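Local structure of austinoid biosynthesis clusters protein H (Emericella nidulans FGSC A4, 5X9K) at residues K42-V45 / E46-L49; Q133-E137 / G138-E142; F147-S150 / A151-D154. The protein takes part in the biosynthesis of the fungal meroterpenoids austinol and dehydroaustinol, as a homodimeric member of the trt14 isomerase family. All blocks are in the same frame, centred on the assembly; numbering follows the deposited sequence.

The three contacts are local and follow one another in series along the chain, neither nesting nor crossing. After helix 26-38, interaction 1 closes the tight turn that starts the short helix 46-49; that helix packs on helix 73-86. Much later, interaction 2 closes the hairpin loop between strands 122-134 and 141-148, neighbours in the mixed sheet. Strand 141-148 then runs on to interaction 3, where it passes into the C-terminal helix 150-167 at the contact with the second subunit. Interactions 2 and 3 share this strand but lie on opposite sides of the chain's centre, their own centres about 27 Å apart. The curled sheet with its flanking helices is consistent with an NTF2-like fold.

Interaction 1 of 3, residues K42-V45 / E46-L49; sequences KLDV and ESVL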
loop_
_atom_site.group_PDB
_atom_site.type_symbol
_atom_site.label_atom_id
_atom_site.label_comp_id
_atom_site.label_asym_id
_atom_site.label_seq_id
_atom_site.Cartn_x
_atom_site.Cartn_y
_atom_site.Cartn_z
ATOM N N LYS A 42 -0.462 21.369 6.878
ATOM C CA LYS A 42 -0.421 22.456 7.837
ATOM C C LYS A 42 0.803 22.371 8.734
ATOM O O LYS A 42 1.186 23.386 9.323
ATOM C CB LYS A 42 -1.701 22.463 8.674
ATOM C CG LYS A 42 -2.968 22.627 7.841
ATOM C CD LYS A 42 -4.228 22.510 8.702
ATOM C CE LYS A 42 -5.471 22.939 7.914
ATOM N NZ LYS A 42 -6.710 22.793 8.731
ATOM N N LEU A 43 1.426 21.192 8.826
ATOM C CA LEU A 43 2.623 20.972 9.633
ATOM C C LEU A 43 2.449 21.528 11.041
ATOM O O LEU A 43 3.367 22.123 11.610
ATOM C CB LEU A 43 3.857 21.565 8.951
ATOM C CG LEU A 43 4.254 20.757 7.719
ATOM C CD1 LEU A 43 5.331 21.460 6.899
ATOM C CD2 LEU A 43 4.720 19.382 8.161
ATOM N N ASP A 44 1.259 21.316 11.614
ATOM C CA ASP A 44 0.898 21.901 12.900
ATOM C C ASP A 44 0.604 20.845 13.960
ATOM O O ASP A 44 0.125 21.193 15.050
ATOM C CB ASP A 44 -0.293 22.861 12.744
ATOM C CG ASP A 44 -1.621 22.142 12.461
ATOM O OD1 ASP A 44 -1.669 20.888 12.469
ATOM O OD2 ASP A 44 -2.632 22.844 12.219
ATOM N N VAL A 45 0.854 19.566 13.649
ATOM C CA VAL A 45 0.667 18.419 14.542
ATOM C C VAL A 45 -0.812 18.115 14.777
ATOM O O VAL A 45 -1.278 16.998 14.529
ATOM C CB VAL A 45 1.376 18.621 15.892
ATOM C CG1 VAL A 45 1.247 17.367 16.729
ATOM C CG2 VAL A 45 2.842 18.994 15.692
ATOM N N GLU A 46 -1.555 19.103 15.273
ATOM C CA GLU A 46 -2.867 18.819 15.844
ATOM C C GLU A 46 -3.975 18.703 14.806
ATOM O O GLU A 46 -4.983 18.038 15.062
ATOM C CB GLU A 46 -3.225 19.908 16.848
ATOM C CG GLU A 46 -2.229 20.085 17.973
ATOM C CD GLU A 46 -2.235 18.924 18.945
ATOM O OE1 GLU A 46 -3.156 18.079 18.869
ATOM O OE2 GLU A 46 -1.306 18.852 19.777
ATOM N N SER A 47 -3.845 19.359 13.655
ATOM C CA SER A 47 -4.937 19.324 12.692
ATOM C C SER A 47 -5.165 17.916 12.160
ATOM O O SER A 47 -6.313 17.514 11.929
ATOM C CB SER A 47 -4.667 20.301 11.554
ATOM O OG SER A 47 -4.941 21.622 11.976
ATOM N N VAL A 48 -4.085 17.154 11.961
ATOM C CA VAL A 48 -4.211 15.747 11.586
ATOM C C VAL A 48 -4.831 14.950 12.724
ATOM O O VAL A 48 -5.789 14.191 12.526
ATOM C CB VAL A 48 -2.844 15.163 11.187
ATOM C CG1 VAL A 48 -2.986 13.711 10.873
ATOM C CG2 VAL A 48 -2.270 15.894 9.984
ATOM N N LEU A 49 -4.300 15.121 13.936
ATOM C CA LEU A 49 -4.813 14.370 15.074
ATOM C C LEU A 49 -6.278 14.673 15.331
ATOM O O LEU A 49 -7.003 13.813 15.836
ATOM C CB LEU A 49 -3.998 14.683 16.329
ATOM C CG LEU A 49 -2.553 14.197 16.391
ATOM C CD1 LEU A 49 -1.878 14.866 17.583
ATOM C CD2 LEU A 49 -2.504 12.684 16.511
#
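Asp-44 and Ser-47 meet side chain to side chain at the start of helix 46-49, where a classic gamma turn centred on Val-45 leads the chain into its first helical turn. The carboxylate takes hold of Ser-47 twice. OD1 of Asp-44 accepts the backbone N of Ser-47 at 2.9 Å, on the syn side but 34° out of the carboxylate plane, while OD2 of Asp-44 offers its syn lone pair to OG of Ser-47 at 2.6 Å. Using both oxygens fixes the rotation of the group, and the negative charge beside the first N-H groups of this short helix is probably favourable. Aspartate suits the place because it has two acceptor oxygens on a short stem, and a chi1 of 71°, with CG between backbone N and carbonyl carbon, turns them toward Ser-47. Serine, equally short, keeps its hydroxyl within reach.

The gamma turn is closed by N of Glu-46 and O of Asp-44, 2.7 Å apart, the donor lying above the carbonyl plane. Val-45, in the N-cap position, has a positive phi of 71°, unusual for a beta-branched residue. It lies side by side with Leu-49, and these apolar groups pack on Lys-84 and Phe-80 of helix 73-86, respectively. Glu-46 turns its carboxylate to a salt bridge with Lys-77 of the same helix. Roughly at right angles to the Asp-44 bond, the extended chain of Lys-42 passes Ser-47, its CD 3.5 Å from OG of Ser-47; its NZ goes on to bond OE1 of Gln-39.

Interaction 2 of 3, residues Q133-E137 / G138-E142; sequences QINEE and GTMVE
The side chains of Asn-135 and Thr-139 cross at a slant within the loop of the beta hairpin joining strands 122-134 and 141-148, where a type I turn from Asn-135 to Gly-138 reverses the chain. CG of Asn-135 lies between its backbone N and carbonyl carbon (chi1 58°), which folds the amide into the loop. Its OD1 accepts N of Thr-139 at 2.8 Å, in the carbonyl plane on a lone pair, and also N of Met-140 from above that plane. Its ND2 donates a hydrogen bond to OG1 of Thr-139 at 3.1 Å, almost in the amide plane. Three bonds thus hold the amide's rotation, which suits asparagine, an acceptor and a donor on one short stem. Gly-138 ends the turn with a left-handed backbone (phi 75°); lacking a CB, glycine accepts positive phi readily and sits close by the carbonyl of Glu-137.

Nearer the strands, the extended side chains of Gln-133 and Glu-142 cross with their amide and carboxylate planes 69° apart. NE2 of Gln-133 meets OE2 of Glu-142 on its anti side at 2.7 Å, and Arg-107 forms a salt bridge to the same oxygen, which should hold Glu-142 ionised. Ile-134 and Val-141 form a non-hydrogen-bonded pair, their diverging side chains packing towards helix 26-38. OE1 of Glu-142 accepts a hydrogen bond from a water 2.7 Å away, which itself accepts from N of Glu-136.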
loop_
_atom_site.group_PDB
_atom_site.type_symbol
_atom_site.label_atom_id
_atom_site.label_comp_id
_atom_site.label_asym_id
_atom_site.label_seq_id
_atom_site.Cartn_x
_atom_site.Cartn_y
_atom_site.Cartn_z
ATOM N N GLN A 133 -10.757 4.249 7.130
ATOM C CA GLN A 133 -12.098 3.894 7.592
ATOM C C GLN A 133 -12.664 5.070 8.376
ATOM O O GLN A 133 -12.055 5.515 9.352
ATOM C CB GLN A 133 -12.071 2.648 8.477
ATOM C CG GLN A 133 -13.459 2.110 8.909
ATOM C CD GLN A 133 -13.342 0.859 9.773
ATOM O OE1 GLN A 133 -12.687 -0.100 9.391
ATOM N NE2 GLN A 133 -13.954 0.881 10.957
ATOM N N ILE A 134 -13.834 5.554 7.964
ATOM C CA ILE A 134 -14.468 6.706 8.596
ATOM C C ILE A 134 -15.464 6.205 9.637
ATOM O O ILE A 134 -16.022 5.110 9.503
ATOM C CB ILE A 134 -15.144 7.589 7.529
ATOM C CG1 ILE A 134 -14.167 7.907 6.390
ATOM C CG2 ILE A 134 -15.718 8.865 8.140
ATOM C CD1 ILE A 134 -12.863 8.487 6.881
ATOM N N ASN A 135 -15.674 6.988 10.700
ATOM C CA ASN A 135 -16.640 6.567 11.714
ATOM C C ASN A 135 -18.065 6.639 11.160
ATOM O O ASN A 135 -18.312 7.133 10.057
ATOM C CB ASN A 135 -16.507 7.392 13.004
ATOM C CG ASN A 135 -16.686 8.891 12.798
ATOM O OD1 ASN A 135 -16.916 9.366 11.694
ATOM N ND2 ASN A 135 -16.576 9.646 13.893
ATOM N N GLU A 136 -19.017 6.109 11.940
ATOM C CA GLU A 136 -20.403 6.061 11.469
ATOM C C GLU A 136 -20.950 7.457 11.214
ATOM O O GLU A 136 -21.708 7.671 10.264
ATOM C CB GLU A 136 -21.282 5.320 12.481
ATOM C CG GLU A 136 -20.851 3.875 12.721
ATOM C CD GLU A 136 -21.641 3.191 13.830
ATOM O OE1 GLU A 136 -22.600 3.802 14.344
ATOM O OE2 GLU A 136 -21.300 2.042 14.187
ATOM N N GLU A 137 -20.564 8.426 12.050
ATOM C CA GLU A 137 -21.013 9.806 11.886
ATOM C C GLU A 137 -20.459 10.465 10.635
ATOM O O GLU A 137 -20.959 11.523 10.249
ATOM C CB GLU A 137 -20.610 10.651 13.098
ATOM C CG GLU A 137 -21.086 10.125 14.426
ATOM C CD GLU A 137 -20.031 9.304 15.123
ATOM O OE1 GLU A 137 -19.480 9.777 16.142
ATOM O OE2 GLU A 137 -19.739 8.192 14.641
ATOM N N GLY A 138 -19.428 9.891 10.013
ATOM C CA GLY A 138 -18.813 10.514 8.855
ATOM C C GLY A 138 -17.921 11.704 9.154
ATOM O O GLY A 138 -17.686 12.525 8.265
ATOM N N THR A 139 -17.395 11.810 10.378
ATOM C CA THR A 139 -16.657 12.990 10.811
ATOM C C THR A 139 -15.175 12.747 11.077
ATOM O O THR A 139 -14.413 13.718 11.149
ATOM C CB THR A 139 -17.281 13.571 12.094
ATOM O OG1 THR A 139 -17.322 12.559 13.111
ATOM C CG2 THR A 139 -18.700 14.065 11.829
ATOM N N MET A 140 -14.749 11.497 11.255
ATOM C CA MET A 140 -13.373 11.250 11.671
ATOM C C MET A 140 -12.865 9.909 11.146
ATOM O O MET A 140 -13.635 9.003 10.832
ATOM C CB MET A 140 -13.253 11.308 13.196
ATOM C CG MET A 140 -13.249 12.739 13.784
ATOM S SD MET A 140 -12.923 12.655 15.531
ATOM C CE MET A 140 -14.330 11.670 16.035
ATOM N N VAL A 141 -11.544 9.806 11.026
ATOM C CA VAL A 141 -10.905 8.544 10.673
ATOM C C VAL A 141 -10.785 7.693 11.929
ATOM O O VAL A 141 -10.219 8.136 12.938
ATOM C CB VAL A 141 -9.515 8.788 10.047
ATOM C CG1 VAL A 141 -8.798 7.451 9.795
ATOM C CG2 VAL A 141 -9.630 9.585 8.754
ATOM N N GLU A 142 -11.316 6.469 11.879
ATOM C CA GLU A 142 -11.191 5.538 12.996
ATOM C C GLU A 142 -10.287 4.354 12.701
ATOM O O GLU A 142 -9.968 3.598 13.619
ATOM C CB GLU A 142 -12.577 5.021 13.433
ATOM C CG GLU A 142 -13.325 4.218 12.378
ATOM C CD GLU A 142 -14.700 3.755 12.849
ATOM O OE1 GLU A 142 -15.231 4.324 13.836
ATOM O OE2 GLU A 142 -15.248 2.825 12.223
HETATM O O HOH W 1 -17.880 4.403 14.294
#

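Interaction 3 of 3, residues F147-S150 / A151-D154; sequences FADS and ATRD
A chi1 of 170° swings the carboxylate of Asp-149 forward to Thr-152, whose own chi1 of 51° tucks OG1 back between its backbone N and carbonyl carbon; they meet at the N-terminal end of helix 150-167, with Asp-149 in the N-cap position. The two side chains cross at about a right angle, and OG1 of Thr-152 donates to OD2 of Asp-149 at 2.6 Å from well above the carboxylate plane. Aspartate suits the place, its charge probably being favoured by the positive end of the helix dipole, and threonine because its hydroxyl reaches back on a short branch. Thr-126 on strand 122-134 is a second partner of that hydroxyl.

The helix's first backbone bonds follow at once: N of Arg-153 to O of Asp-149 at 3.0 Å, and N of Asp-154 to O of Ser-150 at 2.8 Å. At the dimer contact, OD1 of Asp-149 accepts hydrogen bonds from the hydroxyls of Ser-150 and Ser-64 of the second subunit, whose Ser-150 hydroxyl also bonds N of Ala-151, so the carboxylate is used both within the chain, through OD2, and between the chains, through OD1.

Arg-153 folds back at chi3, its NH1 resting 3.6 Å from the small CB of Ala-148 in the preceding strand. In a salt bridge whose hydrogen bonds are weak, OD1 of Asp-154 lies in plane at the guanidinium edge, 3.4 Å from NE of Arg-153.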
loop_
_atom_site.group_PDB
_atom_site.type_symbol
_atom_site.label_atom_id
_atom_site.label_comp_id
_atom_site.label_asym_id
_atom_site.label_seq_id
_atom_site.Cartn_x
_atom_site.Cartn_y
_atom_site.Cartn_z
ATOM N N PHE A 147 0.394 1.990 3.645
ATOM C CA PHE A 147 1.389 1.082 3.094
ATOM C C PHE A 147 2.408 2.001 2.455
ATOM O O PHE A 147 2.099 2.688 1.474
ATOM C CB PHE A 147 0.774 0.100 2.097
ATOM C CG PHE A 147 1.692 -1.050 1.717
ATOM C CD1 PHE A 147 2.823 -0.827 0.952
ATOM C CD2 PHE A 147 1.391 -2.351 2.112
ATOM C CE1 PHE A 147 3.657 -1.879 0.595
ATOM C CE2 PHE A 147 2.220 -3.427 1.756
ATOM C CZ PHE A 147 3.359 -3.175 0.989
ATOM N N ALA A 148 3.598 2.053 3.046
ATOM C CA ALA A 148 4.579 3.069 2.712
ATOM C C ALA A 148 5.525 2.577 1.624
ATOM O O ALA A 148 5.659 1.374 1.368
ATOM C CB ALA A 148 5.377 3.462 3.954
ATOM N N ASP A 149 6.155 3.543 0.964
ATOM C CA ASP A 149 7.281 3.318 0.056
ATOM C C ASP A 149 8.529 3.301 0.934
ATOM O O ASP A 149 9.131 4.332 1.217
ATOM C CB ASP A 149 7.316 4.412 -1.005
ATOM C CG ASP A 149 8.587 4.393 -1.855
ATOM O OD1 ASP A 149 9.314 3.383 -1.861
ATOM O OD2 ASP A 149 8.837 5.405 -2.527
ATOM N N SER A 150 8.913 2.110 1.386
ATOM C CA SER A 150 9.986 2.022 2.370
ATOM C C SER A 150 11.322 2.505 1.812
ATOM O O SER A 150 12.144 3.047 2.561
ATOM C CB SER A 150 10.119 0.580 2.860
ATOM O OG SER A 150 8.971 0.171 3.580
ATOM N N ALA A 151 11.579 2.270 0.523
ATOM C CA ALA A 151 12.841 2.723 -0.065
ATOM C C ALA A 151 13.065 4.212 0.190
ATOM O O ALA A 151 14.102 4.611 0.730
ATOM C CB ALA A 151 12.859 2.432 -1.562
ATOM N N THR A 152 12.087 5.056 -0.160
ATOM C CA THR A 152 12.322 6.483 0.026
ATOM C C THR A 152 12.171 6.903 1.488
ATOM O O THR A 152 12.895 7.790 1.958
ATOM C CB THR A 152 11.393 7.301 -0.878
ATOM O OG1 THR A 152 10.043 6.853 -0.712
ATOM C CG2 THR A 152 11.793 7.116 -2.344
ATOM N N ARG A 153 11.219 6.313 2.219
ATOM C CA ARG A 153 11.060 6.660 3.626
ATOM C C ARG A 153 12.322 6.348 4.423
ATOM O O ARG A 153 12.788 7.179 5.213
ATOM C CB ARG A 153 9.872 5.915 4.223
ATOM C CG ARG A 153 9.644 6.218 5.697
ATOM C CD ARG A 153 8.655 5.228 6.302
ATOM N NE ARG A 153 9.196 3.875 6.267
ATOM C CZ ARG A 153 8.510 2.781 6.580
ATOM N NH1 ARG A 153 7.237 2.874 6.953
ATOM N NH2 ARG A 153 9.103 1.595 6.513
ATOM N N ASP A 154 12.859 5.134 4.269
ATOM C CA ASP A 154 14.046 4.756 5.037
ATOM C C ASP A 154 15.263 5.584 4.630
ATOM O O ASP A 154 16.098 5.928 5.477
ATOM C CB ASP A 154 14.358 3.268 4.860
ATOM C CG ASP A 154 13.223 2.355 5.315
ATOM O OD1 ASP A 154 12.362 2.784 6.122
ATOM O OD2 ASP A 154 13.197 1.195 4.847
#